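Local structure of SusD homolog (Bacteroides thetaiotaomicron VPI-5482, 3IV0) at residues C389-L392 and N393-R396; D62-V65 and A66-N70; F129-S132 and L133-F137. The protein probably binds sugars at the outer membrane as a SusD-family protein, handing glycans to the uptake machinery, though its own ligand is not established. One frame throughout, in Å; residues are numbered along the deposited sequence.

All three contacts are local, each along or at the ends of one helix of a single chain. Contact 2 comes first in sequence, on helix 63-69, then contact 3 on helix 117-142, and contact 1 on helix 385-398. None touches another. The centres of contacts 1 and 2 lie 35 Å apart, those of contacts 1 and 3 29 Å, and those of contacts 2 and 3 27 Å. Contact 3 is the most central, its centre about 11 Å from the centre of the chain. A 1,2-ethanediol molecule, probably from the crystallisation liquor, lies about 3 Å from the Arg-394 side chain in contact 1. In contact 2 the side chain of Tyr-64 is about 5 Å from a bound 1,2-ethanediol.

Contact 1: C389-L392 and N393-R396; sequences CELL and NRVR
Arg-394 folds back over Leu-391 and Glu-390, one turn earlier on helix 385-398. Its CB rests 3.5 Å from Leu-391 O. CG is anti to the carbonyl carbon (chi1 -73°), and this brings it 3.5 Å from Glu-390 O. CD stays 4.0 Å from that same Glu-390 oxygen. The chain then bends at chi3 (65°), and NH1 comes 4.2 Å from Leu-391 CD2. That methyl meets the guanidinium obliquely. At the tip, NH1 donates to a water at 3.0 Å, and the water donates to Glu-390 OE2. The two charged ends are thus joined by water and do not touch each other. Each has a direct salt bridge elsewhere: NH1 with Glu-239, and Glu-390 OE2 with Lys-387. NH2 bonds Tyr-367 OH.

On another side of the helix, Leu-392 and Arg-396 run side by side, their CG atoms 4.1 Å apart. Arg-396 N hydrogen-bonds Leu-392 O at 3.0 Å. The Arg-396 head turns to Ser-402 O and Glu-418. Leu-391 and Leu-392 pack on helix 367-381, helix on helix, consistent with the TPR-like helical part of SusD-family proteins. The charge of Arg-394 is probably neutralised mainly by Glu-239, and its water-mediated link to Glu-390 is likely to be secondary.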
ATOM      1  N   CYS A 389      18.268  -0.418 -15.480  1.00 12.60           N
ATOM      2  CA  CYS A 389      19.298   0.144 -14.631  1.00 11.49           C
ATOM      3  C   CYS A 389      19.186   1.628 -14.456  1.00 12.28           C
ATOM      4  O   CYS A 389      19.375   2.149 -13.366  1.00 12.79           O
ATOM      5  CB  CYS A 389      20.702  -0.216 -15.150  1.00 12.56           C
ATOM      6  SG  CYS A 389      21.197  -1.901 -14.973  1.00 15.25           S
ATOM      7  N   GLU A 390      18.896   2.345 -15.530  1.00 12.63           N
ATOM      8  CA  GLU A 390      18.730   3.786 -15.438  1.00 14.18           C
ATOM      9  C   GLU A 390      17.653   4.157 -14.414  1.00 13.36           C
ATOM     10  O   GLU A 390      17.835   5.075 -13.609  1.00 13.93           O
ATOM     11  CB  GLU A 390      18.416   4.363 -16.808  1.00 15.16           C
ATOM     12  CG  GLU A 390      18.283   5.847 -16.901  1.00 24.58           C
ATOM     13  CD  GLU A 390      17.650   6.252 -18.224  1.00 38.69           C
ATOM     14  OE1 GLU A 390      18.236   5.914 -19.278  1.00 43.88           O
ATOM     15  OE2 GLU A 390      16.565   6.872 -18.205  1.00 48.57           O
ATOM     16  N   LEU A 391      16.501   3.499 -14.511  1.00 12.68           N
ATOM     17  CA  LEU A 391      15.407   3.721 -13.584  1.00 11.85           C
ATOM     18  C   LEU A 391      15.821   3.404 -12.147  1.00 11.36           C
ATOM     19  O   LEU A 391      15.607   4.206 -11.254  1.00 12.61           O
ATOM     20  CB  LEU A 391      14.202   2.903 -14.038  1.00 11.62           C
ATOM     21  CG  LEU A 391      13.526   3.402 -15.320  1.00 10.94           C
ATOM     22  CD1 LEU A 391      12.682   2.261 -15.917  1.00 13.42           C
ATOM     23  CD2 LEU A 391      12.653   4.620 -15.077  1.00 14.61           C
ATOM     24  N   LEU A 392      16.369   2.223 -11.949  1.00 10.86           N
ATOM     25  CA  LEU A 392      16.868   1.801 -10.658  1.00 11.74           C
ATOM     26  C   LEU A 392      17.827   2.831 -10.085  1.00 12.11           C
ATOM     27  O   LEU A 392      17.776   3.185  -8.919  1.00 12.46           O
ATOM     28  CB  LEU A 392      17.533   0.426 -10.791  1.00 12.20           C
ATOM     29  CG  LEU A 392      18.302  -0.107  -9.595  1.00 10.61           C
ATOM     30  CD1 LEU A 392      17.399  -0.197  -8.349  1.00 13.09           C
ATOM     31  CD2 LEU A 392      18.954  -1.466  -9.931  1.00 12.77           C
ATOM     32  N   ASN A 393      18.708   3.327 -10.940  1.00 12.09           N
ATOM     33  CA  ASN A 393      19.738   4.254 -10.467  1.00 12.64           C
ATOM     34  C   ASN A 393      19.237   5.629 -10.100  1.00 12.71           C
ATOM     35  O   ASN A 393      19.879   6.340  -9.341  1.00 12.83           O
ATOM     36  CB  ASN A 393      20.883   4.295 -11.474  1.00 12.03           C
ATOM     37  CG  ASN A 393      21.733   3.063 -11.402  1.00 13.83           C
ATOM     38  OD1 ASN A 393      21.877   2.469 -10.341  1.00 13.57           O
ATOM     39  ND2 ASN A 393      22.337   2.656 -12.535  1.00 14.04           N
ATOM     40  N   ARG A 394      18.071   6.010 -10.581  1.00 13.11           N
ATOM     41  CA  ARG A 394      17.485   7.245 -10.073  1.00 13.00           C
ATOM     42  C   ARG A 394      17.194   7.148  -8.587  1.00 12.19           C
ATOM     43  O   ARG A 394      17.427   8.095  -7.838  1.00 12.05           O
ATOM     44  CB  ARG A 394      16.240   7.603 -10.858  1.00 14.73           C
ATOM     45  CG  ARG A 394      16.596   8.107 -12.269  1.00 17.33           C
ATOM     46  CD  ARG A 394      15.415   8.283 -13.130  1.00 18.58           C
ATOM     47  NE  ARG A 394      14.532   9.318 -12.634  1.00 19.34           N
ATOM     48  CZ  ARG A 394      13.311   9.506 -13.131  1.00 16.35           C
ATOM     49  NH1 ARG A 394      12.904   8.738 -14.114  1.00 21.70           N
ATOM     50  NH2 ARG A 394      12.533  10.451 -12.648  1.00 18.89           N
ATOM     51  N   VAL A 395      16.749   5.979  -8.159  1.00 10.99           N
ATOM     52  CA  VAL A 395      16.481   5.737  -6.751  1.00 11.16           C
ATOM     53  C   VAL A 395      17.788   5.541  -5.968  1.00 11.65           C
ATOM     54  O   VAL A 395      17.943   6.107  -4.886  1.00 11.26           O
ATOM     55  CB  VAL A 395      15.530   4.554  -6.582  1.00 11.00           C
ATOM     56  CG1 VAL A 395      15.301   4.240  -5.100  1.00 12.75           C
ATOM     57  CG2 VAL A 395      14.184   4.863  -7.314  1.00 13.00           C
ATOM     58  N   ARG A 396      18.715   4.784  -6.551  1.00 11.28           N
ATOM     59  CA  ARG A 396      20.020   4.590  -5.906  1.00 10.50           C
ATOM     60  C   ARG A 396      20.715   5.934  -5.715  1.00 11.98           C
ATOM     61  O   ARG A 396      21.263   6.212  -4.656  1.00 12.11           O
ATOM     62  CB  ARG A 396      20.917   3.701  -6.752  1.00 13.49           C
ATOM     63  CG  ARG A 396      20.439   2.300  -7.033  1.00 14.29           C
ATOM     64  CD  ARG A 396      20.565   1.409  -5.842  1.00 13.07           C
ATOM     65  NE  ARG A 396      21.980   1.138  -5.524  1.00 12.25           N
ATOM     66  CZ  ARG A 396      22.365   0.362  -4.525  1.00 13.21           C
ATOM     67  NH1 ARG A 396      21.498  -0.174  -3.681  1.00 12.93           N
ATOM     68  NH2 ARG A 396      23.659   0.169  -4.309  1.00 14.19           N
TER
HETATM   69  O   HOH W   1      14.546   7.710 -16.378  1.00 33.89           O

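Contact 2: D62-V65 and A66-N70; sequences DKYV and AYLAN
Ala-66 N meets Asp-62 O through one water, which donates to that oxygen and accepts from the amide at 3.0 Å. The water spans the first turn of helix 63-69. Tyr-67 follows, and its N-H bonds Lys-63 O almost straight, at 174°. The same oxygen lies over one face of the Tyr-67 ring, 3.4 Å above the plane and offset toward the rim. CG lies beside the backbone N (chi1 -63°), which carries the ring back along the Lys-63 side chain. CE2 touches Lys-63 CB at 3.8 Å, and OH passes 3.9 Å from Lys-63 CD. That hydroxyl bonds Thr-79, and the ring packs on helix 73-79. A serine here would probably leave Lys-63 CB and CD without the ring and hydroxyl beside them and Thr-79 without this partner. Helix 63-69 packs on helices 43-50 and 73-79, in the N-terminal helical part of this SusD-family protein. Leu-68 N bonds Tyr-64 O at 2.9 Å. Its CD1 comes to the edge of the Tyr-64 ring, near the ring plane, 4.3 Å from Tyr-64 CD1. Both side chains also pack on Met-50. Ala-69 N bonds Val-65 O, and Ala-69 CB lies 3.5 Å from that oxygen.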
ATOM      1  N   ASP A  62       2.275  -8.903  23.518  1.00 23.05           N
ATOM      2  CA  ASP A  62       1.744  -8.375  22.234  1.00 19.28           C
ATOM      3  C   ASP A  62       1.824  -9.491  21.201  1.00 15.89           C
ATOM      4  O   ASP A  62       2.684  -9.510  20.291  1.00 16.05           O
ATOM      5  CB  ASP A  62       2.563  -7.158  21.798  1.00 18.14           C
ATOM      6  CG  ASP A  62       2.415  -5.995  22.760  1.00 19.73           C
ATOM      7  OD1 ASP A  62       1.279  -5.755  23.233  1.00 20.50           O
ATOM      8  OD2 ASP A  62       3.402  -5.286  22.998  1.00 18.88           O
ATOM      9  N   LYS A  63       0.929 -10.444  21.360  1.00 16.11           N
ATOM     10  CA  LYS A  63       1.063 -11.740  20.724  1.00 16.70           C
ATOM     11  C   LYS A  63       0.935 -11.656  19.213  1.00 15.14           C
ATOM     12  O   LYS A  63       1.529 -12.449  18.481  1.00 15.21           O
ATOM     13  CB  LYS A  63       0.008 -12.682  21.284  1.00 16.49           C
ATOM     14  CG  LYS A  63       0.307 -13.088  22.719  1.00 18.71           C
ATOM     15  CD  LYS A  63      -0.779 -14.006  23.244  1.00 24.57           C
ATOM     16  CE  LYS A  63      -0.375 -14.529  24.617  1.00 30.54           C
ATOM     17  NZ  LYS A  63      -1.465 -15.272  25.298  1.00 40.22           N
ATOM     18  N   TYR A  64       0.198 -10.663  18.731  1.00 14.49           N
ATOM     19  CA  TYR A  64      -0.045 -10.509  17.297  1.00 15.27           C
ATOM     20  C   TYR A  64       1.234 -10.268  16.505  1.00 13.27           C
ATOM     21  O   TYR A  64       1.296 -10.654  15.334  1.00 13.71           O
ATOM     22  CB  TYR A  64      -1.059  -9.402  17.021  1.00 14.84           C
ATOM     23  CG  TYR A  64      -0.659  -8.023  17.443  1.00 13.75           C
ATOM     24  CD1 TYR A  64       0.017  -7.182  16.594  1.00 13.76           C
ATOM     25  CD2 TYR A  64      -0.999  -7.543  18.708  1.00 16.16           C
ATOM     26  CE1 TYR A  64       0.377  -5.907  16.969  1.00 14.39           C
ATOM     27  CE2 TYR A  64      -0.628  -6.262  19.105  1.00 13.91           C
ATOM     28  CZ  TYR A  64       0.052  -5.446  18.220  1.00 13.88           C
ATOM     29  OH  TYR A  64       0.376  -4.172  18.584  1.00 15.82           O
ATOM     30  N   VAL A  65       2.278  -9.714  17.133  1.00 12.56           N
ATOM     31  CA  VAL A  65       3.521  -9.488  16.420  1.00 12.97           C
ATOM     32  C   VAL A  65       4.109 -10.806  15.924  1.00 13.96           C
ATOM     33  O   VAL A  65       4.433 -10.946  14.754  1.00 14.27           O
ATOM     34  CB  VAL A  65       4.553  -8.730  17.265  1.00 13.89           C
ATOM     35  CG1 VAL A  65       5.881  -8.646  16.507  1.00 13.83           C
ATOM     36  CG2 VAL A  65       3.991  -7.338  17.605  1.00 14.13           C
ATOM     37  N   ALA A  66       4.319 -11.752  16.832  1.00 14.77           N
ATOM     38  CA  ALA A  66       4.804 -13.081  16.435  1.00 14.31           C
ATOM     39  C   ALA A  66       3.852 -13.793  15.508  1.00 14.15           C
ATOM     40  O   ALA A  66       4.286 -14.447  14.577  1.00 14.43           O
ATOM     41  CB  ALA A  66       5.107 -13.984  17.674  1.00 15.84           C
ATOM     42  N   TYR A  67       2.547 -13.746  15.771  1.00 13.68           N
ATOM     43  CA  TYR A  67       1.625 -14.389  14.851  1.00 13.49           C
ATOM     44  C   TYR A  67       1.809 -13.869  13.425  1.00 14.43           C
ATOM     45  O   TYR A  67       1.878 -14.658  12.458  1.00 13.96           O
ATOM     46  CB  TYR A  67       0.190 -14.198  15.294  1.00 15.66           C
ATOM     47  CG  TYR A  67      -0.170 -14.810  16.636  1.00 15.92           C
ATOM     48  CD1 TYR A  67       0.434 -15.967  17.123  1.00 19.66           C
ATOM     49  CD2 TYR A  67      -1.178 -14.247  17.391  1.00 16.79           C
ATOM     50  CE1 TYR A  67       0.043 -16.506  18.353  1.00 21.83           C
ATOM     51  CE2 TYR A  67      -1.570 -14.782  18.584  1.00 20.02           C
ATOM     52  CZ  TYR A  67      -0.957 -15.898  19.060  1.00 20.44           C
ATOM     53  OH  TYR A  67      -1.392 -16.402  20.267  1.00 27.37           O
ATOM     54  N   LEU A  68       1.895 -12.559  13.256  1.00 14.18           N
ATOM     55  CA  LEU A  68       2.125 -12.005  11.922  1.00 13.77           C
ATOM     56  C   LEU A  68       3.449 -12.441  11.355  1.00 13.03           C
ATOM     57  O   LEU A  68       3.519 -12.903  10.206  1.00 12.91           O
ATOM     58  CB  LEU A  68       2.015 -10.480  11.958  1.00 13.71           C
ATOM     59  CG  LEU A  68       0.581 -10.008  12.135  1.00 15.08           C
ATOM     60  CD1 LEU A  68       0.567  -8.565  12.579  1.00 14.46           C
ATOM     61  CD2 LEU A  68      -0.249 -10.210  10.851  1.00 15.62           C
ATOM     62  N   ALA A  69       4.500 -12.337  12.158  1.00 13.05           N
ATOM     63  CA  ALA A  69       5.841 -12.717  11.717  1.00 13.02           C
ATOM     64  C   ALA A  69       5.896 -14.136  11.190  1.00 13.07           C
ATOM     65  O   ALA A  69       6.633 -14.429  10.251  1.00 13.83           O
ATOM     66  CB  ALA A  69       6.845 -12.573  12.878  1.00 14.42           C
ATOM     67  N   ASN A  70       5.135 -15.003  11.835  1.00 13.10           N
ATOM     68  CA  ASN A  70       5.140 -16.439  11.574  1.00 14.51           C
ATOM     69  C   ASN A  70       4.034 -16.920  10.679  1.00 13.65           C
ATOM     70  O   ASN A  70       3.871 -18.120  10.453  1.00 13.98           O
ATOM     71  CB  ASN A  70       5.053 -17.193  12.898  1.00 15.15           C
ATOM     72  CG  ASN A  70       6.270 -16.997  13.777  1.00 17.83           C
ATOM     73  OD1 ASN A  70       7.379 -16.779  13.285  1.00 21.71           O
ATOM     74  ND2 ASN A  70       6.058 -17.065  15.092  1.00 21.78           N
TER
HETATM   75  O   HOH W   2       4.715 -11.313  19.754  1.00 15.78           O

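Contact 3: F129-S132 and L133-F137; sequences FMRS and LSYFF
Ser-134 gives two bonds to one acceptor, Met-130 O. Its N-H reaches that oxygen at 3.0 Å and its OG at 2.9 Å. The two donors come from opposite faces of the carbonyl plane. With OG turned beside its own backbone N (chi1 -64°), it points back at this oxygen. The buried hydroxyl thus spends its proton within the helix, while the side chain packs against Phe-33 of helix 19-39 and Ala-98 and Ile-99 of helix 93-108.

Phe-129 O, Arg-131 O and Ser-132 O likewise each receive the amide four residues on. Leu-133 N hydrogen-bonds Phe-129 O. Tyr-135 N bonds Arg-131 O at 2.9 Å, and Phe-136 N bonds Ser-132 O at 2.8 Å. Ser-132 OG hydrogen-bonds Ile-128 O, one turn back. This is regular alpha-helix in the long helix 117-142. It is packed by helices 19-39, 93-108 and 202-219 in the largely helical core of the SusD fold.

Arg-131 and Tyr-135 run side by side. Arg-131 CG touches Tyr-135 CE2 at 3.8 Å, and the guanidinium and ring planes are 50° apart. Their polar ends find partners outside: Arg-131 NH1 bonds Asn-103, NH2 makes a long, weak ion pair with Asp-172, and Tyr-135 OH bonds Tyr-148 O. On the apolar side, one methyl of Leu-133 serves two neighbours. CD2 meets Phe-129 CE2 obliquely at 4.0 Å and the selenium of selenomethionine Met-130 (SE) at 4.1 Å. Phe-129 also meets Phe-266 edge-to-face, and Phe-136 meets Trp-215 in the same way.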
ATOM      1  N   PHE A 129     -11.650   5.013  -9.543  1.00 10.08           N
ATOM      2  CA  PHE A 129     -10.359   4.756  -8.946  1.00 10.08           C
ATOM      3  C   PHE A 129     -10.489   4.147  -7.553  1.00 10.26           C
ATOM      4  O   PHE A 129      -9.843   3.123  -7.236  1.00 10.16           O
ATOM      5  CB  PHE A 129      -9.491   6.014  -8.894  1.00 10.27           C
ATOM      6  CG  PHE A 129      -8.202   5.813  -8.136  1.00 11.01           C
ATOM      7  CD1 PHE A 129      -7.135   5.140  -8.731  1.00 10.68           C
ATOM      8  CD2 PHE A 129      -8.081   6.210  -6.822  1.00 10.60           C
ATOM      9  CE1 PHE A 129      -5.972   4.907  -8.023  1.00 10.31           C
ATOM     10  CE2 PHE A 129      -6.908   5.967  -6.108  1.00 11.36           C
ATOM     11  CZ  PHE A 129      -5.847   5.328  -6.728  1.00 10.14           C
HETATM   12  N   MSE A 130     -11.311   4.718  -6.700  1.00 10.49           N
HETATM   13  CA  MSE A 130     -11.419   4.275  -5.353  1.00  9.70           C
HETATM   14  C   MSE A 130     -12.079   2.939  -5.258  1.00 11.16           C
HETATM   15  O   MSE A 130     -11.711   2.139  -4.384  1.00 10.15           O
HETATM   16  CB  MSE A 130     -12.144   5.331  -4.497  1.00 11.80           C
HETATM   17  CG  MSE A 130     -11.259   6.559  -4.286  1.00 11.31           C
HETATM   18 SE   MSE A 130      -9.517   6.280  -3.524  0.75 11.19          SE
HETATM   19  CE  MSE A 130     -10.049   5.656  -1.869  1.00 16.52           C
ATOM     20  N   ARG A 131     -13.021   2.660  -6.127  1.00 10.96           N
ATOM     21  CA  ARG A 131     -13.604   1.322  -6.170  1.00 11.58           C
ATOM     22  C   ARG A 131     -12.568   0.284  -6.534  1.00  9.07           C
ATOM     23  O   ARG A 131     -12.495  -0.779  -5.900  1.00  9.45           O
ATOM     24  CB  ARG A 131     -14.785   1.277  -7.135  1.00 10.50           C
ATOM     25  CG  ARG A 131     -15.478  -0.080  -7.179  1.00 11.64           C
ATOM     26  CD  ARG A 131     -16.723  -0.073  -8.046  1.00 13.79           C
ATOM     27  NE  ARG A 131     -16.333   0.093  -9.428  1.00 13.70           N
ATOM     28  CZ  ARG A 131     -17.154   0.379 -10.436  1.00 16.08           C
ATOM     29  NH1 ARG A 131     -18.428   0.530 -10.219  1.00 15.64           N
ATOM     30  NH2 ARG A 131     -16.679   0.513 -11.667  1.00 19.59           N
ATOM     31  N   SER A 132     -11.788   0.579  -7.572  1.00 10.01           N
ATOM     32  CA  SER A 132     -10.705  -0.297  -8.007  1.00  9.63           C
ATOM     33  C   SER A 132      -9.649  -0.479  -6.942  1.00  9.08           C
ATOM     34  O   SER A 132      -9.157  -1.612  -6.736  1.00  9.17           O
ATOM     35  CB  SER A 132     -10.061   0.185  -9.288  1.00 10.84           C
ATOM     36  OG  SER A 132     -11.059   0.313 -10.304  1.00 14.68           O
ATOM     37  N   LEU A 133      -9.289   0.597  -6.257  1.00  9.04           N
ATOM     38  CA  LEU A 133      -8.307   0.502  -5.189  1.00  8.76           C
ATOM     39  C   LEU A 133      -8.792  -0.379  -4.054  1.00 10.14           C
ATOM     40  O   LEU A 133      -8.063  -1.185  -3.503  1.00  9.48           O
ATOM     41  CB  LEU A 133      -7.943   1.890  -4.657  1.00 10.10           C
ATOM     42  CG  LEU A 133      -6.796   1.938  -3.670  1.00  8.89           C
ATOM     43  CD1 LEU A 133      -5.455   1.539  -4.300  1.00 10.02           C
ATOM     44  CD2 LEU A 133      -6.672   3.362  -3.133  1.00 12.72           C
ATOM     45  N   SER A 134     -10.078  -0.245  -3.717  1.00  9.75           N
ATOM     46  CA  SER A 134     -10.681  -1.050  -2.652  1.00  9.17           C
ATOM     47  C   SER A 134     -10.699  -2.512  -3.061  1.00  8.89           C
ATOM     48  O   SER A 134     -10.322  -3.373  -2.243  1.00  9.39           O
ATOM     49  CB  SER A 134     -12.091  -0.554  -2.336  1.00 10.61           C
ATOM     50  OG  SER A 134     -12.062   0.776  -1.826  1.00 11.20           O
ATOM     51  N   TYR A 135     -11.161  -2.816  -4.283  1.00  8.73           N
ATOM     52  CA  TYR A 135     -11.143  -4.191  -4.751  1.00  7.74           C
ATOM     53  C   TYR A 135      -9.720  -4.739  -4.746  1.00  9.59           C
ATOM     54  O   TYR A 135      -9.479  -5.885  -4.334  1.00  8.73           O
ATOM     55  CB  TYR A 135     -11.740  -4.333  -6.170  1.00  8.79           C
ATOM     56  CG  TYR A 135     -13.246  -4.547  -6.129  1.00  9.33           C
ATOM     57  CD1 TYR A 135     -13.772  -5.646  -5.499  1.00 10.61           C
ATOM     58  CD2 TYR A 135     -14.108  -3.661  -6.727  1.00  9.83           C
ATOM     59  CE1 TYR A 135     -15.139  -5.859  -5.443  1.00 10.79           C
ATOM     60  CE2 TYR A 135     -15.482  -3.863  -6.672  1.00 11.13           C
ATOM     61  CZ  TYR A 135     -15.974  -4.945  -6.010  1.00 10.56           C
ATOM     62  OH  TYR A 135     -17.354  -5.187  -5.930  1.00 11.53           O
ATOM     63  N   PHE A 136      -8.753  -3.963  -5.215  1.00  8.08           N
ATOM     64  CA  PHE A 136      -7.363  -4.410  -5.193  1.00  9.30           C
ATOM     65  C   PHE A 136      -6.907  -4.716  -3.793  1.00  8.48           C
ATOM     66  O   PHE A 136      -6.299  -5.771  -3.569  1.00  8.88           O
ATOM     67  CB  PHE A 136      -6.459  -3.386  -5.828  1.00  9.24           C
ATOM     68  CG  PHE A 136      -4.997  -3.755  -5.803  1.00  8.64           C
ATOM     69  CD1 PHE A 136      -4.546  -4.888  -6.455  1.00  9.67           C
ATOM     70  CD2 PHE A 136      -4.079  -2.936  -5.194  1.00 10.14           C
ATOM     71  CE1 PHE A 136      -3.188  -5.201  -6.481  1.00 10.62           C
ATOM     72  CE2 PHE A 136      -2.699  -3.269  -5.199  1.00  9.29           C
ATOM     73  CZ  PHE A 136      -2.288  -4.414  -5.850  1.00 10.08           C
ATOM     74  N   PHE A 137      -7.194  -3.845  -2.839  1.00  8.22           N
ATOM     75  CA  PHE A 137      -6.756  -4.089  -1.469  1.00  8.62           C
ATOM     76  C   PHE A 137      -7.375  -5.346  -0.888  1.00  8.68           C
ATOM     77  O   PHE A 137      -6.711  -6.107  -0.137  1.00  9.29           O
ATOM     78  CB  PHE A 137      -7.088  -2.874  -0.588  1.00  8.39           C
ATOM     79  CG  PHE A 137      -5.956  -1.878  -0.478  1.00  9.19           C
ATOM     80  CD1 PHE A 137      -5.280  -1.434  -1.590  1.00 10.15           C
ATOM     81  CD2 PHE A 137      -5.576  -1.400   0.758  1.00 10.95           C
ATOM     82  CE1 PHE A 137      -4.235  -0.545  -1.458  1.00 11.68           C
ATOM     83  CE2 PHE A 137      -4.527  -0.514   0.895  1.00 10.48           C
ATOM     84  CZ  PHE A 137      -3.867  -0.082  -0.231  1.00 10.13           C
TER